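Local coordinates for protein sugar phosphate isomerase/epimerase (Parabacteroides distasonis, PDB 3L23) that binds a magnesium ion in a TIM-barrel fold and is probably a sugar phosphate isomerase or epimerase, at residues A[112-117]-A[123-128]; A[116-121]-A[156-161]; A[131-136]-A[140-145]. All blocks are in the same frame, centred on the assembly; numbering follows the deposited sequence.

Interaction 1 of 3, residues A[112-117]-A[123-128]; sequences ATAADH and KYLIQP. With EDO (1,2-ethanediol), chain E.
The imidazole of His117 carries the methyl CD1 of Leu125 over one face, while its in-plane edge is given to the backbone oxygen of Thr113. CD1 stands 3.5 Å from the centroid of the His117 ring and only 6° off the ring normal, a CH-pi contact, and all five ring atoms lie at nearly equal distance from it. At the edge, ND1 of His117 donates to Thr113 O at 2.8 Å; the donor stands above the carbonyl plane, and the same oxygen also accepts the helical bond from His117 N. NE2 of His117 bonds to the hydroxyl of Ser78 and the ring meets Tyr51 edge-to-face; with both ring nitrogens bonded, the ring is probably held against turning.

This is the helix-to-strand packing of a TIM barrel: helix 103-119 runs over the outer side of strand 124-127, roughly antiparallel to it, the axes of 112-117 and 124-127 lying at 146° and 9.8 Å apart. Leu125 carries the strand's side of the contact. With CG anti to the backbone N (chi1 -170°), its two methyls divide the work: CD1 takes the histidine, and CD2 rests 3.8 Å from CA of Ala114 and 4.2 Å from CG2 of Thr113. The hydroxyl of Thr113 turns elsewhere, bonding to Tyr109 O within its own helix and accepting from O1 of a 1,2-ethanediol at 3.1 Å, probably a crystallisation additive.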
loop_
_atom_site.group_PDB
_atom_site.type_symbol
_atom_site.label_atom_id
_atom_site.label_comp_id
_atom_site.label_asym_id
_atom_site.label_seq_id
_atom_site.Cartn_x
_atom_site.Cartn_y
_atom_site.Cartn_z
ATOM N N ALA A 112 -19.022 -2.338 -0.116
ATOM C CA ALA A 112 -19.032 -2.715 -1.546
ATOM C C ALA A 112 -17.661 -3.154 -2.029
ATOM O O ALA A 112 -17.535 -4.136 -2.752
ATOM C CB ALA A 112 -19.516 -1.560 -2.364
ATOM N N THR A 113 -16.625 -2.416 -1.649
ATOM C CA THR A 113 -15.263 -2.728 -2.050
ATOM C C THR A 113 -14.757 -4.044 -1.438
ATOM O O THR A 113 -14.155 -4.865 -2.142
ATOM C CB THR A 113 -14.367 -1.538 -1.678
ATOM O OG1 THR A 113 -14.918 -0.381 -2.333
ATOM C CG2 THR A 113 -12.886 -1.761 -2.085
ATOM N N ALA A 114 -15.011 -4.261 -0.160
ATOM C CA ALA A 114 -14.587 -5.481 0.520
ATOM C C ALA A 114 -15.320 -6.709 -0.055
ATOM O O ALA A 114 -14.699 -7.766 -0.255
ATOM C CB ALA A 114 -14.820 -5.374 2.043
ATOM N N ALA A 115 -16.613 -6.561 -0.356
ATOM C CA ALA A 115 -17.387 -7.629 -0.985
ATOM C C ALA A 115 -16.747 -8.049 -2.306
ATOM O O ALA A 115 -16.578 -9.249 -2.547
ATOM C CB ALA A 115 -18.854 -7.213 -1.191
ATOM N N ASP A 116 -16.348 -7.071 -3.125
ATOM C CA ASP A 116 -15.656 -7.333 -4.387
ATOM C C ASP A 116 -14.323 -8.023 -4.175
ATOM O O ASP A 116 -13.990 -8.954 -4.891
ATOM C CB ASP A 116 -15.450 -6.033 -5.208
ATOM C CG ASP A 116 -16.674 -5.658 -6.075
ATOM O OD1 ASP A 116 -17.642 -6.447 -6.168
ATOM O OD2 ASP A 116 -16.643 -4.573 -6.706
ATOM N N HIS A 117 -13.563 -7.568 -3.193
ATOM C CA HIS A 117 -12.231 -8.152 -2.950
ATOM C C HIS A 117 -12.303 -9.549 -2.335
ATOM O O HIS A 117 -11.389 -10.340 -2.571
ATOM C CB HIS A 117 -11.351 -7.201 -2.166
ATOM C CG HIS A 117 -10.864 -6.068 -3.007
ATOM N ND1 HIS A 117 -11.654 -4.980 -3.317
ATOM C CD2 HIS A 117 -9.688 -5.872 -3.642
ATOM C CE1 HIS A 117 -10.978 -4.156 -4.095
ATOM N NE2 HIS A 117 -9.784 -4.677 -4.319
ATOM N N LYS A 123 -6.187 -11.337 -0.103
ATOM C CA LYS A 123 -5.891 -11.479 1.333
ATOM C C LYS A 123 -5.894 -10.159 2.116
ATOM O O LYS A 123 -6.377 -10.119 3.272
ATOM C CB LYS A 123 -4.563 -12.222 1.519
ATOM C CG LYS A 123 -4.080 -12.233 2.955
ATOM C CD LYS A 123 -2.926 -13.147 3.170
ATOM C CE LYS A 123 -2.590 -13.217 4.652
ATOM N NZ LYS A 123 -1.615 -14.299 4.959
ATOM N N TYR A 124 -5.284 -9.127 1.515
ATOM C CA TYR A 124 -5.199 -7.792 2.087
ATOM C C TYR A 124 -5.966 -6.757 1.268
ATOM O O TYR A 124 -5.899 -6.772 0.046
ATOM C CB TYR A 124 -3.748 -7.346 2.146
ATOM C CG TYR A 124 -2.783 -8.294 2.840
ATOM C CD1 TYR A 124 -2.679 -8.311 4.201
ATOM C CD2 TYR A 124 -1.942 -9.114 2.103
ATOM C CE1 TYR A 124 -1.779 -9.123 4.845
ATOM C CE2 TYR A 124 -1.035 -9.957 2.730
ATOM C CZ TYR A 124 -0.951 -9.947 4.100
ATOM O OH TYR A 124 -0.062 -10.787 4.727
ATOM N N LEU A 125 -6.640 -5.852 1.979
ATOM C CA LEU A 125 -7.314 -4.676 1.411
ATOM C C LEU A 125 -6.751 -3.476 2.171
ATOM O O LEU A 125 -6.861 -3.401 3.405
ATOM C CB LEU A 125 -8.829 -4.795 1.577
ATOM C CG LEU A 125 -9.658 -3.757 0.828
ATOM C CD1 LEU A 125 -9.378 -3.749 -0.663
ATOM C CD2 LEU A 125 -11.172 -3.948 1.121
ATOM N N ILE A 126 -6.134 -2.549 1.432
ATOM C CA ILE A 126 -5.271 -1.510 2.019
ATOM C C ILE A 126 -5.594 -0.123 1.453
ATOM O O ILE A 126 -5.759 0.040 0.253
ATOM C CB ILE A 126 -3.782 -1.838 1.773
ATOM C CG1 ILE A 126 -3.380 -3.134 2.494
ATOM C CG2 ILE A 126 -2.868 -0.678 2.188
ATOM C CD1 ILE A 126 -2.005 -3.749 2.198
ATOM N N GLN A 127 -5.731 0.858 2.348
ATOM C CA GLN A 127 -5.878 2.280 2.001
ATOM C C GLN A 127 -4.484 2.904 1.973
ATOM O O GLN A 127 -3.774 2.845 2.979
ATOM C CB GLN A 127 -6.735 3.015 3.011
ATOM C CG GLN A 127 -6.820 4.486 2.693
ATOM C CD GLN A 127 -7.816 5.176 3.552
ATOM O OE1 GLN A 127 -8.819 4.566 3.964
ATOM N NE2 GLN A 127 -7.576 6.467 3.830
ATOM N N PRO A 128 -4.062 3.438 0.813
ATOM C CA PRO A 128 -2.697 4.028 0.698
ATOM C C PRO A 128 -2.557 5.530 0.801
ATOM O O PRO A 128 -1.424 6.009 0.846
ATOM C CB PRO A 128 -2.290 3.585 -0.697
ATOM C CG PRO A 128 -3.575 3.743 -1.472
ATOM C CD PRO A 128 -4.697 3.336 -0.516
HETATM C C1 EDO E . -16.731 1.447 -5.174
HETATM O O1 EDO E . -16.936 0.147 -4.638
HETATM C C2 EDO E . -15.431 1.386 -5.948
HETATM O O2 EDO E . -15.367 2.382 -6.965
#

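Interaction 2 of 3, residues A[116-121]-A[156-161]; sequences DHAKLG and EGIATG
Apolar side chains and backbone atoms meet here without any hydrogen bond from one segment to the other: the last turn of helix 103-119 packs against the loop that leads from helix 136-155 into strand 162-165. The contact is partly buried and lies away from the magnesium site.

Ile158 does most of the reaching. Its CG1 branch sits anti to the carbonyl carbon (chi1 -58°) and continues extended, which carries CD1 to the helix, 3.6 Å from CB of His117 and 3.9 Å from the backbone N of Ala118. The isoleucine thus meets the histidine at its aliphatic root and leaves the imidazole to other neighbours; over a face of that ring, offset toward the rim, comes CD1 of Leu120 from the same helix end.

Ala118 is the other point of touch. Its methyl CB lies 3.4 Å from the carbonyl oxygen of Glu156, and 4.4 Å from CG1 of Ile158. The backbones come close, the CA atoms of Ala118 and Gly157 being 5.8 Å apart. A side chain on Gly157 would point at Ala118 and would also crowd the carbonyl oxygen of Glu156. The side chain of Glu156 itself runs back along helix 103-119, over Lys111, Ala114 and Ala115.

Both segments contain a helix end of the same kind. Gly121 and Gly157 each have positive phi and close a Schellman motif, and Ile158 to Gly161 then form a type I beta turn. Two successive barrel helices therefore terminate side by side, each here on a glycine, before the chain enters the next parallel strand, consistent with the alternating strand-helix topology of a TIM barrel.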
loop_
_atom_site.group_PDB
_atom_site.type_symbol
_atom_site.label_atom_id
_atom_site.label_comp_id
_atom_site.label_asym_id
_atom_site.label_seq_id
_atom_site.Cartn_x
_atom_site.Cartn_y
_atom_site.Cartn_z
ATOM N N ASP A 116 -16.348 -7.071 -3.125
ATOM C CA ASP A 116 -15.656 -7.333 -4.387
ATOM C C ASP A 116 -14.323 -8.023 -4.175
ATOM O O ASP A 116 -13.990 -8.954 -4.891
ATOM C CB ASP A 116 -15.450 -6.033 -5.208
ATOM C CG ASP A 116 -16.674 -5.658 -6.075
ATOM O OD1 ASP A 116 -17.642 -6.447 -6.168
ATOM O OD2 ASP A 116 -16.643 -4.573 -6.706
ATOM N N HIS A 117 -13.563 -7.568 -3.193
ATOM C CA HIS A 117 -12.231 -8.152 -2.950
ATOM C C HIS A 117 -12.303 -9.549 -2.335
ATOM O O HIS A 117 -11.389 -10.340 -2.571
ATOM C CB HIS A 117 -11.351 -7.201 -2.166
ATOM C CG HIS A 117 -10.864 -6.068 -3.007
ATOM N ND1 HIS A 117 -11.654 -4.980 -3.317
ATOM C CD2 HIS A 117 -9.688 -5.872 -3.642
ATOM C CE1 HIS A 117 -10.978 -4.156 -4.095
ATOM N NE2 HIS A 117 -9.784 -4.677 -4.319
ATOM N N ALA A 118 -13.392 -9.860 -1.618
ATOM C CA ALA A 118 -13.635 -11.218 -1.158
ATOM C C ALA A 118 -13.845 -12.108 -2.388
ATOM O O ALA A 118 -13.304 -13.205 -2.473
ATOM C CB ALA A 118 -14.843 -11.287 -0.217
ATOM N N LYS A 119 -14.621 -11.636 -3.362
ATOM C CA LYS A 119 -14.810 -12.401 -4.584
ATOM C C LYS A 119 -13.509 -12.577 -5.349
ATOM O O LYS A 119 -13.324 -13.609 -6.008
ATOM C CB LYS A 119 -15.858 -11.759 -5.480
ATOM C CG LYS A 119 -17.252 -11.832 -4.920
ATOM N N LEU A 120 -12.619 -11.592 -5.274
ATOM C CA LEU A 120 -11.296 -11.693 -5.903
ATOM C C LEU A 120 -10.322 -12.624 -5.136
ATOM O O LEU A 120 -9.250 -12.943 -5.663
ATOM C CB LEU A 120 -10.643 -10.312 -6.056
ATOM C CG LEU A 120 -11.127 -9.335 -7.117
ATOM C CD1 LEU A 120 -10.510 -7.933 -6.921
ATOM C CD2 LEU A 120 -10.830 -9.904 -8.529
ATOM N N GLY A 121 -10.670 -13.037 -3.914
ATOM C CA GLY A 121 -9.795 -13.890 -3.098
ATOM C C GLY A 121 -8.574 -13.177 -2.559
ATOM O O GLY A 121 -7.571 -13.801 -2.203
ATOM N N GLU A 156 -17.476 -8.697 5.445
ATOM C CA GLU A 156 -17.570 -9.097 4.042
ATOM C C GLU A 156 -16.657 -10.273 3.695
ATOM O O GLU A 156 -16.691 -10.769 2.555
ATOM C CB GLU A 156 -17.272 -7.905 3.116
ATOM C CG GLU A 156 -18.297 -6.800 3.222
ATOM C CD GLU A 156 -19.717 -7.281 3.019
ATOM O OE1 GLU A 156 -19.935 -8.085 2.087
ATOM O OE2 GLU A 156 -20.618 -6.875 3.797
ATOM N N GLY A 157 -15.826 -10.711 4.637
ATOM C CA GLY A 157 -15.019 -11.904 4.421
ATOM C C GLY A 157 -13.529 -11.772 4.297
ATOM O O GLY A 157 -12.877 -12.748 3.961
ATOM N N ILE A 158 -12.980 -10.587 4.556
ATOM C CA ILE A 158 -11.536 -10.362 4.501
ATOM C C ILE A 158 -11.020 -10.283 5.939
ATOM O O ILE A 158 -11.097 -9.245 6.576
ATOM C CB ILE A 158 -11.213 -9.098 3.683
ATOM C CG1 ILE A 158 -11.797 -9.253 2.258
ATOM C CG2 ILE A 158 -9.717 -8.856 3.604
ATOM C CD1 ILE A 158 -11.506 -8.083 1.320
ATOM N N ALA A 159 -10.526 -11.413 6.438
ATOM C CA ALA A 159 -10.215 -11.588 7.847
ATOM C C ALA A 159 -9.125 -10.669 8.366
ATOM O O ALA A 159 -9.050 -10.409 9.567
ATOM C CB ALA A 159 -9.828 -13.013 8.104
ATOM N N THR A 160 -8.241 -10.229 7.485
ATOM C CA THR A 160 -7.164 -9.293 7.879
ATOM C C THR A 160 -7.629 -7.895 8.296
ATOM O O THR A 160 -6.865 -7.161 8.912
ATOM C CB THR A 160 -6.110 -9.148 6.769
ATOM O OG1 THR A 160 -6.754 -8.808 5.530
ATOM C CG2 THR A 160 -5.306 -10.439 6.619
ATOM N N GLY A 161 -8.864 -7.529 7.980
ATOM C CA GLY A 161 -9.396 -6.233 8.353
ATOM C C GLY A 161 -8.885 -5.088 7.486
ATOM O O GLY A 161 -8.832 -5.208 6.250
#

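Interaction 3 of 3, residues A[131-136]-A[140-145]; sequences PTITTH and KLVCDI
Val142, His136 and Lys140 bury most of the surface in this contact, and they do so in two different ways. Val142 faces the loop with both of its methyls. With CG1 anti to the backbone N (chi1 162°), CG2 is left anti to the carbonyl carbon and touches both Pro131 and Ile133, lying 3.9 Å from CB of Pro131 and 3.9 Å from CG1 of Ile133. CG1 meets the proline ring at its CG, 4.0 Å away. Tyr98 covers Val142 and Pro131 as well, and Ile133 continues onto Ile198 and Met202 of helix 198-205. With both methyls removed, as in an alanine here, Pro131 and Ile133 would probably lose their apolar partner on the helix and the loop would be less firmly packed.

The loop 131-135 brings the chain from strand 124-127 into helix 136-155, one beta-to-alpha connection of the barrel, with Thr135 as N-cap: its OG1 accepts from the backbone N of Glu138. In the first turn His136 O receives Lys140 N at 3.0 Å. CG of Lys140, in the conformer given, passes beside the same oxygen. The imidazole of His136 turns outward, NE2 bonding to OD2 of Asp196.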
loop_
_atom_site.group_PDB
_atom_site.type_symbol
_atom_site.label_atom_id
_atom_site.label_comp_id
_atom_site.label_asym_id
_atom_site.label_seq_id
_atom_site.Cartn_x
_atom_site.Cartn_y
_atom_site.Cartn_z
ATOM N N PRO A 131 -5.953 10.660 4.821
ATOM C CA PRO A 131 -6.950 11.718 4.890
ATOM C C PRO A 131 -6.345 13.029 5.374
ATOM O O PRO A 131 -5.197 13.085 5.803
ATOM C CB PRO A 131 -7.983 11.204 5.923
ATOM C CG PRO A 131 -7.726 9.790 6.093
ATOM C CD PRO A 131 -6.274 9.540 5.728
ATOM N N THR A 132 -7.114 14.085 5.261
ATOM C CA THR A 132 -6.692 15.354 5.819
ATOM C C THR A 132 -6.557 15.253 7.343
ATOM O O THR A 132 -7.555 14.994 8.029
ATOM C CB THR A 132 -7.727 16.435 5.499
ATOM O OG1 THR A 132 -7.846 16.556 4.076
ATOM C CG2 THR A 132 -7.340 17.787 6.101
ATOM N N ILE A 133 -5.340 15.457 7.859
ATOM C CA ILE A 133 -5.068 15.444 9.293
ATOM C C ILE A 133 -4.121 16.615 9.643
ATOM O O ILE A 133 -2.957 16.613 9.189
ATOM C CB ILE A 133 -4.424 14.144 9.768
ATOM C CG1 ILE A 133 -5.324 12.924 9.446
ATOM C CG2 ILE A 133 -4.112 14.238 11.268
ATOM C CD1 ILE A 133 -4.650 11.533 9.601
ATOM N N THR A 134 -4.626 17.595 10.384
ATOM C CA THR A 134 -3.819 18.733 10.853
ATOM C C THR A 134 -3.804 18.936 12.369
ATOM O O THR A 134 -3.104 19.843 12.875
ATOM C CB THR A 134 -4.282 20.028 10.182
ATOM O OG1 THR A 134 -5.616 20.330 10.575
ATOM C CG2 THR A 134 -4.237 19.888 8.673
ATOM N N THR A 135 -4.608 18.158 13.086
ATOM C CA THR A 135 -4.775 18.316 14.526
ATOM C C THR A 135 -4.854 16.918 15.160
ATOM O O THR A 135 -5.127 15.928 14.478
ATOM C CB THR A 135 -6.055 19.091 14.914
ATOM O OG1 THR A 135 -7.228 18.328 14.534
ATOM C CG2 THR A 135 -6.103 20.507 14.285
ATOM N N HIS A 136 -4.652 16.870 16.482
ATOM C CA HIS A 136 -4.771 15.633 17.240
ATOM C C HIS A 136 -6.203 15.113 17.096
ATOM O O HIS A 136 -6.407 13.963 16.887
ATOM C CB HIS A 136 -4.419 15.833 18.742
ATOM C CG HIS A 136 -2.957 16.069 19.010
ATOM N ND1 HIS A 136 -2.389 17.330 19.057
ATOM C CD2 HIS A 136 -1.944 15.196 19.265
ATOM C CE1 HIS A 136 -1.091 17.217 19.309
ATOM N NE2 HIS A 136 -0.796 15.934 19.442
ATOM N N LYS A 140 -7.524 11.489 15.694
ATOM C CA LYS A 140 -8.370 10.599 16.490
ATOM C C LYS A 140 -9.539 10.068 15.683
ATOM O O LYS A 140 -9.754 8.860 15.621
ATOM C CB LYS A 140 -8.905 11.319 17.719
ATOM C CG LYS A 140 -7.894 11.647 18.775
ATOM C CD LYS A 140 -8.574 12.335 19.926
ATOM C CE LYS A 140 -7.618 12.940 20.911
ATOM N NZ LYS A 140 -8.386 13.675 21.947
ATOM N N LEU A 141 -10.297 10.976 15.074
ATOM C CA LEU A 141 -11.469 10.613 14.286
ATOM C C LEU A 141 -11.100 9.723 13.121
ATOM O O LEU A 141 -11.801 8.744 12.846
ATOM C CB LEU A 141 -12.226 11.879 13.799
ATOM C CG LEU A 141 -13.522 11.610 13.024
ATOM C CD1 LEU A 141 -14.563 10.854 13.880
ATOM C CD2 LEU A 141 -14.123 12.890 12.537
ATOM N N VAL A 142 -9.971 9.997 12.467
ATOM C CA VAL A 142 -9.532 9.133 11.386
ATOM C C VAL A 142 -9.270 7.719 11.922
ATOM O O VAL A 142 -9.705 6.695 11.317
ATOM C CB VAL A 142 -8.299 9.707 10.659
ATOM C CG1 VAL A 142 -7.618 8.594 9.867
ATOM C CG2 VAL A 142 -8.682 10.920 9.783
ATOM N N CYS A 143 -8.604 7.627 13.063
ATOM C CA CYS A 143 -8.374 6.309 13.671
ATOM C C CYS A 143 -9.670 5.536 13.988
ATOM O O CYS A 143 -9.767 4.341 13.722
ATOM C CB CYS A 143 -7.543 6.423 14.932
ATOM S SG CYS A 143 -5.867 6.986 14.604
ATOM N N ASP A 144 -10.666 6.219 14.533
ATOM C CA ASP A 144 -11.934 5.590 14.820
ATOM C C ASP A 144 -12.585 5.075 13.534
ATOM O O ASP A 144 -13.199 4.003 13.529
ATOM C CB ASP A 144 -12.871 6.605 15.467
ATOM C CG ASP A 144 -12.436 7.014 16.850
ATOM O OD1 ASP A 144 -11.732 6.221 17.507
ATOM O OD2 ASP A 144 -12.869 8.099 17.312
ATOM N N ILE A 145 -12.460 5.848 12.453
ATOM C CA ILE A 145 -13.032 5.472 11.170
ATOM C C ILE A 145 -12.288 4.223 10.641
ATOM O O ILE A 145 -12.921 3.292 10.123
ATOM C CB ILE A 145 -13.060 6.707 10.170
ATOM C CG1 ILE A 145 -14.144 7.690 10.618
ATOM C CG2 ILE A 145 -13.233 6.283 8.702
ATOM C CD1 ILE A 145 -14.043 9.122 10.006
#

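Overall arrangement
Of the parts involved, helix 103-119 comes first along the chain. Interaction 1 closes the short turn that joins it to strand 124-127, laying helix against strand. The chain then passes through the loop 131-135 into helix 136-155, where interaction 3 closes a still tighter loop, in series with interaction 1. Interaction 2 brings the loop after that helix back to 116-121, enclosing interaction 3 in a larger loop. Interactions 1 and 2 share Asp116 and His117 and touch directly, Lys123 O meeting Thr160 OG1 in a probable hydrogen bond, whereas interaction 3 stands apart, its centre about 21 Å from that of interaction 1 and about 25 Å from that of interaction 2. Together they tie consecutive beta-alpha units of one TIM barrel.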